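Local coordinates for fiber protein (Human adenovirus 16, PDB 3CNC) that forms the trimeric knob at the tip of the species B adenovirus fiber and probably mediates attachment to the receptor CD46, at residues Leu168-Thr173 with Ser209-Ser214; Gly62-Tyr67 with Lys128-Ser133; Thr97-Thr102 with Lys108-Phe113. All coordinates share one frame; numbering follows the deposited sequence.

Contact 1 (Leu168-Thr173 with Ser209-Ser214); sequences LKVTVT and SPFFFS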
# COMPACT_ATOMS: atom_id res chain seq x y z
N LEU A 168 2.28 -15.18 -4.43
CA LEU A 168 3.64 -15.24 -3.92
C LEU A 168 3.69 -14.53 -2.57
O LEU A 168 3.38 -13.34 -2.47
CB LEU A 168 4.61 -14.55 -4.89
CG LEU A 168 4.67 -15.06 -6.33
CD1 LEU A 168 5.48 -14.09 -7.16
CD2 LEU A 168 5.30 -16.46 -6.38
N LYS A 169 4.06 -15.26 -1.53
CA LYS A 169 4.16 -14.68 -0.20
C LYS A 169 5.49 -13.95 -0.11
O LYS A 169 6.56 -14.53 -0.35
CB LYS A 169 4.04 -15.78 0.86
CG LYS A 169 2.65 -16.41 0.87
CD LYS A 169 2.51 -17.57 1.85
CE LYS A 169 1.09 -18.12 1.81
NZ LYS A 169 0.92 -19.33 2.66
N VAL A 170 5.40 -12.67 0.21
CA VAL A 170 6.56 -11.79 0.30
C VAL A 170 6.94 -11.45 1.73
O VAL A 170 6.07 -11.11 2.53
CB VAL A 170 6.27 -10.47 -0.42
CG1 VAL A 170 7.48 -9.57 -0.36
CG2 VAL A 170 5.84 -10.75 -1.85
N THR A 171 8.23 -11.54 2.04
CA THR A 171 8.70 -11.20 3.38
C THR A 171 9.81 -10.19 3.24
O THR A 171 10.75 -10.42 2.48
CB THR A 171 9.29 -12.39 4.14
OG1 THR A 171 8.31 -13.43 4.23
CG2 THR A 171 9.68 -11.97 5.55
N VAL A 172 9.71 -9.07 3.94
CA VAL A 172 10.75 -8.07 3.89
C VAL A 172 11.39 -8.03 5.26
O VAL A 172 10.70 -7.97 6.27
CB VAL A 172 10.19 -6.67 3.57
CG1 VAL A 172 11.32 -5.70 3.33
CG2 VAL A 172 9.28 -6.73 2.37
N THR A 173 12.71 -8.09 5.30
CA THR A 173 13.41 -8.03 6.57
C THR A 173 14.20 -6.73 6.59
O THR A 173 14.94 -6.44 5.65
CB THR A 173 14.38 -9.20 6.75
OG1 THR A 173 13.69 -10.44 6.52
CG2 THR A 173 14.94 -9.20 8.18
N SER A 209 4.72 -9.66 -9.83
CA SER A 209 3.99 -8.42 -9.98
C SER A 209 4.40 -7.46 -8.86
O SER A 209 4.92 -7.88 -7.81
CB SER A 209 2.47 -8.66 -9.98
OG SER A 209 2.01 -9.18 -8.75
N PRO A 210 4.20 -6.16 -9.08
CA PRO A 210 4.53 -5.08 -8.14
C PRO A 210 4.16 -5.32 -6.68
O PRO A 210 3.01 -5.60 -6.35
CB PRO A 210 3.78 -3.88 -8.73
CG PRO A 210 3.93 -4.12 -10.21
CD PRO A 210 3.62 -5.61 -10.32
N PHE A 211 5.15 -5.22 -5.80
CA PHE A 211 4.89 -5.35 -4.38
C PHE A 211 5.06 -3.96 -3.74
O PHE A 211 6.07 -3.28 -3.98
CB PHE A 211 5.85 -6.34 -3.72
CG PHE A 211 5.66 -6.46 -2.23
CD1 PHE A 211 4.47 -6.96 -1.72
CD2 PHE A 211 6.63 -6.00 -1.35
CE1 PHE A 211 4.26 -7.01 -0.34
CE2 PHE A 211 6.43 -6.05 0.03
CZ PHE A 211 5.24 -6.56 0.53
N PHE A 212 4.08 -3.53 -2.94
CA PHE A 212 4.14 -2.21 -2.30
C PHE A 212 4.34 -2.34 -0.79
O PHE A 212 3.82 -3.28 -0.17
CB PHE A 212 2.84 -1.42 -2.55
CG PHE A 212 2.36 -1.50 -3.98
CD1 PHE A 212 1.09 -2.01 -4.26
CD2 PHE A 212 3.17 -1.08 -5.03
CE1 PHE A 212 0.64 -2.11 -5.59
CE2 PHE A 212 2.73 -1.17 -6.36
CZ PHE A 212 1.48 -1.68 -6.64
N PHE A 213 5.08 -1.41 -0.20
CA PHE A 213 5.34 -1.45 1.23
C PHE A 213 5.90 -0.12 1.72
O PHE A 213 6.33 0.70 0.92
CB PHE A 213 6.33 -2.58 1.53
CG PHE A 213 7.66 -2.40 0.85
CD1 PHE A 213 8.76 -1.92 1.56
CD2 PHE A 213 7.81 -2.67 -0.51
CE1 PHE A 213 9.98 -1.70 0.92
CE2 PHE A 213 9.02 -2.45 -1.15
CZ PHE A 213 10.11 -1.96 -0.44
N SER A 214 5.88 0.08 3.03
CA SER A 214 6.42 1.31 3.65
C SER A 214 7.15 0.97 4.94
O SER A 214 6.87 -0.06 5.56
CB SER A 214 5.31 2.30 3.96
OG SER A 214 4.80 2.88 2.79

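Contact 2 (Gly62-Tyr67 with Lys128-Ser133); sequences GLINGY and KGFMPS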
# COMPACT_ATOMS: atom_id res chain seq x y z
N GLY A 62 8.18 10.95 7.23
CA GLY A 62 8.94 10.03 8.07
C GLY A 62 8.97 8.61 7.53
O GLY A 62 9.59 7.74 8.12
N LEU A 63 8.30 8.39 6.40
CA LEU A 63 8.25 7.06 5.77
C LEU A 63 8.97 6.99 4.43
O LEU A 63 9.29 8.00 3.81
CB LEU A 63 6.80 6.65 5.51
CG LEU A 63 5.78 6.48 6.64
CD1 LEU A 63 4.40 6.18 6.06
CD2 LEU A 63 6.25 5.33 7.56
N ILE A 64 9.24 5.76 4.01
CA ILE A 64 9.82 5.51 2.70
C ILE A 64 8.69 4.73 2.03
O ILE A 64 8.16 3.78 2.62
CB ILE A 64 11.06 4.57 2.71
CG1 ILE A 64 12.30 5.29 3.24
CG2 ILE A 64 11.31 4.04 1.29
CD1 ILE A 64 12.76 6.45 2.39
N ASN A 65 8.28 5.15 0.83
CA ASN A 65 7.28 4.40 0.08
C ASN A 65 8.09 3.54 -0.90
O ASN A 65 8.83 4.07 -1.74
CB ASN A 65 6.37 5.34 -0.71
CG ASN A 65 5.24 5.89 0.13
OD1 ASN A 65 4.47 6.72 -0.34
ND2 ASN A 65 5.12 5.42 1.37
N GLY A 66 7.96 2.22 -0.78
CA GLY A 66 8.73 1.33 -1.65
C GLY A 66 7.96 0.59 -2.73
O GLY A 66 6.78 0.26 -2.56
N TYR A 67 8.65 0.31 -3.83
CA TYR A 67 8.09 -0.40 -4.98
C TYR A 67 9.14 -1.42 -5.45
O TYR A 67 10.28 -1.06 -5.69
CB TYR A 67 7.81 0.59 -6.11
CG TYR A 67 7.34 -0.03 -7.41
CD1 TYR A 67 5.99 -0.12 -7.72
CD2 TYR A 67 8.26 -0.49 -8.36
CE1 TYR A 67 5.55 -0.63 -8.94
CE2 TYR A 67 7.84 -1.01 -9.60
CZ TYR A 67 6.49 -1.07 -9.88
OH TYR A 67 6.06 -1.53 -11.10
N LYS A 128 21.58 8.01 3.29
CA LYS A 128 21.25 7.54 4.63
C LYS A 128 19.78 7.73 4.94
O LYS A 128 19.14 6.87 5.56
CB LYS A 128 22.09 8.27 5.68
CG LYS A 128 21.98 7.69 7.08
CD LYS A 128 22.66 8.61 8.08
CE LYS A 128 22.24 8.27 9.50
NZ LYS A 128 22.21 9.49 10.36
N GLY A 129 19.24 8.85 4.48
CA GLY A 129 17.83 9.13 4.70
C GLY A 129 16.86 8.15 4.07
O GLY A 129 15.66 8.23 4.34
N PHE A 130 17.36 7.23 3.25
CA PHE A 130 16.50 6.24 2.59
C PHE A 130 16.52 4.89 3.30
O PHE A 130 15.74 4.00 2.97
CB PHE A 130 16.94 6.01 1.14
CG PHE A 130 16.67 7.17 0.23
CD1 PHE A 130 17.65 8.13 0.00
CD2 PHE A 130 15.43 7.31 -0.39
CE1 PHE A 130 17.40 9.23 -0.85
CE2 PHE A 130 15.16 8.39 -1.24
CZ PHE A 130 16.15 9.36 -1.47
N MET A 131 17.42 4.74 4.26
CA MET A 131 17.57 3.49 4.99
C MET A 131 16.49 3.20 6.02
O MET A 131 15.84 4.11 6.53
CB MET A 131 18.93 3.46 5.70
CG MET A 131 20.11 3.61 4.78
SD MET A 131 20.19 2.24 3.62
CE MET A 131 19.42 2.99 2.17
N PRO A 132 16.29 1.92 6.34
CA PRO A 132 15.28 1.57 7.34
C PRO A 132 15.84 2.06 8.67
O PRO A 132 17.01 1.87 8.95
CB PRO A 132 15.22 0.04 7.27
CG PRO A 132 15.75 -0.28 5.89
CD PRO A 132 16.88 0.71 5.74
N SER A 133 15.00 2.69 9.49
CA SER A 133 15.43 3.20 10.80
C SER A 133 15.98 2.14 11.77
O SER A 133 15.34 1.11 11.99
CB SER A 133 14.25 3.91 11.48
OG SER A 133 14.50 4.11 12.87

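Contact 3 (Thr97-Thr102 with Lys108-Phe113); sequences TGQIIT and KSNLNF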
# COMPACT_ATOMS: atom_id res chain seq x y z
N THR A 97 26.54 5.15 4.67
CA THR A 97 26.00 6.27 3.90
C THR A 97 24.87 5.83 2.98
O THR A 97 24.48 6.56 2.06
CB THR A 97 27.07 6.99 3.06
OG1 THR A 97 27.69 6.06 2.17
CG2 THR A 97 28.10 7.63 3.96
N GLY A 98 24.34 4.64 3.21
CA GLY A 98 23.24 4.15 2.40
C GLY A 98 23.61 3.66 1.01
O GLY A 98 22.74 3.51 0.16
N GLN A 99 24.90 3.42 0.79
CA GLN A 99 25.38 2.93 -0.50
C GLN A 99 25.35 1.40 -0.46
O GLN A 99 25.68 0.79 0.57
CB GLN A 99 26.82 3.38 -0.75
CG GLN A 99 27.07 4.87 -0.56
CD GLN A 99 26.39 5.72 -1.61
OE1 GLN A 99 26.61 5.54 -2.80
NE2 GLN A 99 25.55 6.65 -1.17
N ILE A 100 24.95 0.78 -1.56
CA ILE A 100 24.91 -0.68 -1.64
C ILE A 100 26.32 -1.28 -1.55
O ILE A 100 27.26 -0.77 -2.15
CB ILE A 100 24.27 -1.16 -2.97
CG1 ILE A 100 22.74 -1.11 -2.86
CG2 ILE A 100 24.71 -2.56 -3.30
CD1 ILE A 100 22.16 -2.17 -1.92
N ILE A 101 26.46 -2.35 -0.78
CA ILE A 101 27.76 -3.02 -0.69
C ILE A 101 27.55 -4.25 -1.58
O ILE A 101 26.98 -5.25 -1.16
CB ILE A 101 28.09 -3.44 0.75
CG1 ILE A 101 28.23 -2.19 1.64
CG2 ILE A 101 29.40 -4.24 0.76
CD1 ILE A 101 28.32 -2.48 3.14
N THR A 102 28.00 -4.14 -2.82
CA THR A 102 27.81 -5.20 -3.81
C THR A 102 28.26 -6.62 -3.49
O THR A 102 27.50 -7.57 -3.73
CB THR A 102 28.40 -4.79 -5.17
OG1 THR A 102 29.78 -4.42 -5.00
CG2 THR A 102 27.64 -3.61 -5.75
N LYS A 108 23.98 -5.99 -7.93
CA LYS A 108 25.37 -5.71 -8.28
C LYS A 108 25.72 -4.33 -8.80
O LYS A 108 26.88 -4.07 -9.12
CB LYS A 108 25.88 -6.76 -9.27
CG LYS A 108 25.73 -8.19 -8.75
CD LYS A 108 26.42 -8.39 -7.40
CE LYS A 108 26.25 -9.82 -6.90
NZ LYS A 108 27.01 -10.09 -5.64
N SER A 109 24.75 -3.44 -8.89
CA SER A 109 25.03 -2.08 -9.31
C SER A 109 24.37 -1.19 -8.25
O SER A 109 23.25 -1.47 -7.82
CB SER A 109 24.48 -1.80 -10.71
OG SER A 109 23.18 -2.33 -10.87
N ASN A 110 25.07 -0.15 -7.81
CA ASN A 110 24.52 0.73 -6.78
C ASN A 110 23.30 1.50 -7.28
O ASN A 110 23.17 1.79 -8.47
CB ASN A 110 25.60 1.69 -6.26
CG ASN A 110 25.15 2.47 -5.01
OD1 ASN A 110 24.59 1.90 -4.06
ND2 ASN A 110 25.42 3.78 -5.00
N LEU A 111 22.40 1.81 -6.35
CA LEU A 111 21.19 2.56 -6.66
C LEU A 111 21.62 4.01 -6.82
O LEU A 111 22.76 4.35 -6.52
CB LEU A 111 20.20 2.46 -5.49
CG LEU A 111 19.69 1.08 -5.06
CD1 LEU A 111 19.03 1.20 -3.69
CD2 LEU A 111 18.70 0.53 -6.09
N ASN A 112 20.72 4.85 -7.31
CA ASN A 112 21.04 6.26 -7.44
C ASN A 112 19.75 7.07 -7.56
O ASN A 112 18.67 6.50 -7.53
CB ASN A 112 21.95 6.51 -8.64
CG ASN A 112 22.94 7.64 -8.39
OD1 ASN A 112 22.54 8.78 -8.14
ND2 ASN A 112 24.22 7.33 -8.46
N PHE A 113 19.87 8.39 -7.68
CA PHE A 113 18.69 9.24 -7.75
C PHE A 113 17.95 9.17 -9.06
O PHE A 113 18.45 8.61 -10.04
CB PHE A 113 19.08 10.69 -7.46
CG PHE A 113 19.65 10.90 -6.10
CD1 PHE A 113 20.75 11.72 -5.91
CD2 PHE A 113 19.10 10.25 -5.00
CE1 PHE A 113 21.30 11.90 -4.64
CE2 PHE A 113 19.64 10.42 -3.72
CZ PHE A 113 20.75 11.24 -3.55

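Contact 1 (Leu168-Thr173 with Ser209-Ser214)
Val170 and Phe211 bring the two segments closest, with 8.1 Å between the CA of Val170 and the CA of Phe211; two residues on, the CA of Val172 and the CA of Phe213 lie 9.0 Å apart. Both segments run in the same general direction, but they belong to different sheets of the knob's antiparallel β-sandwich: strand 165-174 to the four-stranded sheet, strand 211-216 to the six-stranded one. The spacing is that of two layers meeting through side chains. Both valines contribute, with Val170 over the face of the ring. Val170 CG1 extends anti to the backbone N (chi1 -179°), which carries the methyl over the middle of the Phe211 ring, 3.7 Å from the centroid and 12° off the ring normal, a well-centred CH-pi contact. Phe211 likewise stretches its ring away from its own backbone N (chi1 177°) and into the interlayer; the valine and the ring reach out from facing layers and lie alongside each other, pointing opposite ways. Val172 adds a second methyl, its CG2 lying 3.7 Å from Phe211 CE2 and approaching the ring obliquely. Trp191 beside Val170 and Ile68 beside Phe211 continue the apolar layer to neighbouring strands. The next residue in the chain, Phe212, turns to the trimer interface, where it packs on Ser214 of the second subunit. Thus strand 211-216 serves both the sandwich interior and the subunit boundary. Across the contact itself the chemistry is wholly apolar: here the layers meet through dispersion and shape, with no directed polar bond to fix their register.

Contact 2 (Gly62-Tyr67 with Lys128-Ser133)
Ile64 meets Phe130 where a short 3-10 turn, residues 128-130, settles against strand 63-72 of the knob's β-sandwich. The approach is made by the end of the isoleucine chain. CG1 lies beside the backbone N (chi1 -75°), and a bend at chi2 (-64°) turns CD1 onto the backbone of the turn, 3.8 Å from Phe130 CA, while Ile64 CG1 itself stands 3.7 Å from Phe130 O. The same CD1 touches the aromatic ring obliquely, 3.9 Å from Phe130 CD2, and reaches the preceding peptide at 3.9 Å from Gly129 O. One methyl therefore sits against both the main chain of the turn and the base of the ring, and all three residues are buried. The polar atoms brought into this apolar setting have partners in the C-terminal residues of the same subunit: Phe130 O accepts a hydrogen bond from Tyr215 OH, and Gly129 O one from Arg217 NH1. Tyr215 has a second part, because its backbone pairs with that of Ile64 in the sheet; the residue that binds the turn is thus fixed to the strand that the turn covers. Further out, Leu57 of strand 51-60 packs beside Ile64, and Lys59 of the same strand lies against Phe130. At the start of the segment, Gly62 N donates to Thr29 OG1 of the third subunit, which places this edge of the contact at the trimer interface. The turn itself is closed by a backbone hydrogen bond from Met131 N to Lys128 O, 3.0 Å long, three residues back.

Contact 3 (Thr97-Thr102 with Lys108-Phe113)
Asn110 joins the two segments by turning its amide onto the backbone of Ile100: Ile100 N donates to Asn110 OD1 over 2.8 Å, with an N-H...O angle of 159° and the donor tilted out of the carbonyl plane. The side chain reaches across because CG is anti to its own backbone N (chi1 -170°). The other end of the amide makes a weak, bent hydrogen bond from Asn110 ND2 to Gln99 OE1 at 3.1 Å; the amide planes are 55° apart and the two side chains pass at a slant. Gln99 folds back through bends along its chain, and its NE2 makes a further weak bond to Thr97 O. At the opposite end of the contact, Lys108 NZ donates to Thr102 O over 3.2 Å. The stronger partner of this ammonium group is Ser105 O, so the lysine bridges the carbonyl of Thr102, at the end of the first segment, and that of Ser105 in the connection. Packing fills in around these bonds. Thr102 CG2 lies 3.5 Å from Lys108 O, alongside the lysine backbone, and Ile100 CB comes within 3.3 Å of Asn110 OD1, so the amide oxygen is flanked by the residue whose N-H it accepts. Further along the same side chain, Ile100 CG1 lies 4.4 Å from Leu111 CG, the apolar and buried part of the contact. Residues 99-102 and 108-111 run nearly antiparallel, like the arms of an irregular hairpin. The first arm packs Ile100 on Leu92 and Phe94 of strand 85-94, in the four-stranded sheet; the second enters strand 112-115 of the six-stranded sheet, where Asn112 pairs with Trp31 of strand 29-31, and Phe113 with Ala120, just past strand 118-119.

In the fold
All three contacts lie in the knob domain and share its six-stranded sheet, through strand 211-216 in contact 1, strand 63-72 in contact 2 and strand 112-115 in contact 3. Contacts 1 and 2 have centres about 15 Å apart and meet directly where these neighbouring strands pair, Phe213 O lying 2.8 Å from Gly66 N. Contact 3 falls in sequence between the two segments of contact 2, centres about 14 Å apart, and touches it through Phe130 and Phe113. Contact 1 closes last, about 20 Å from contact 3 between centres and across the chain's centre from it. Contacts 1 and 2 also border other subunits, linking the sandwich interior to the trimer.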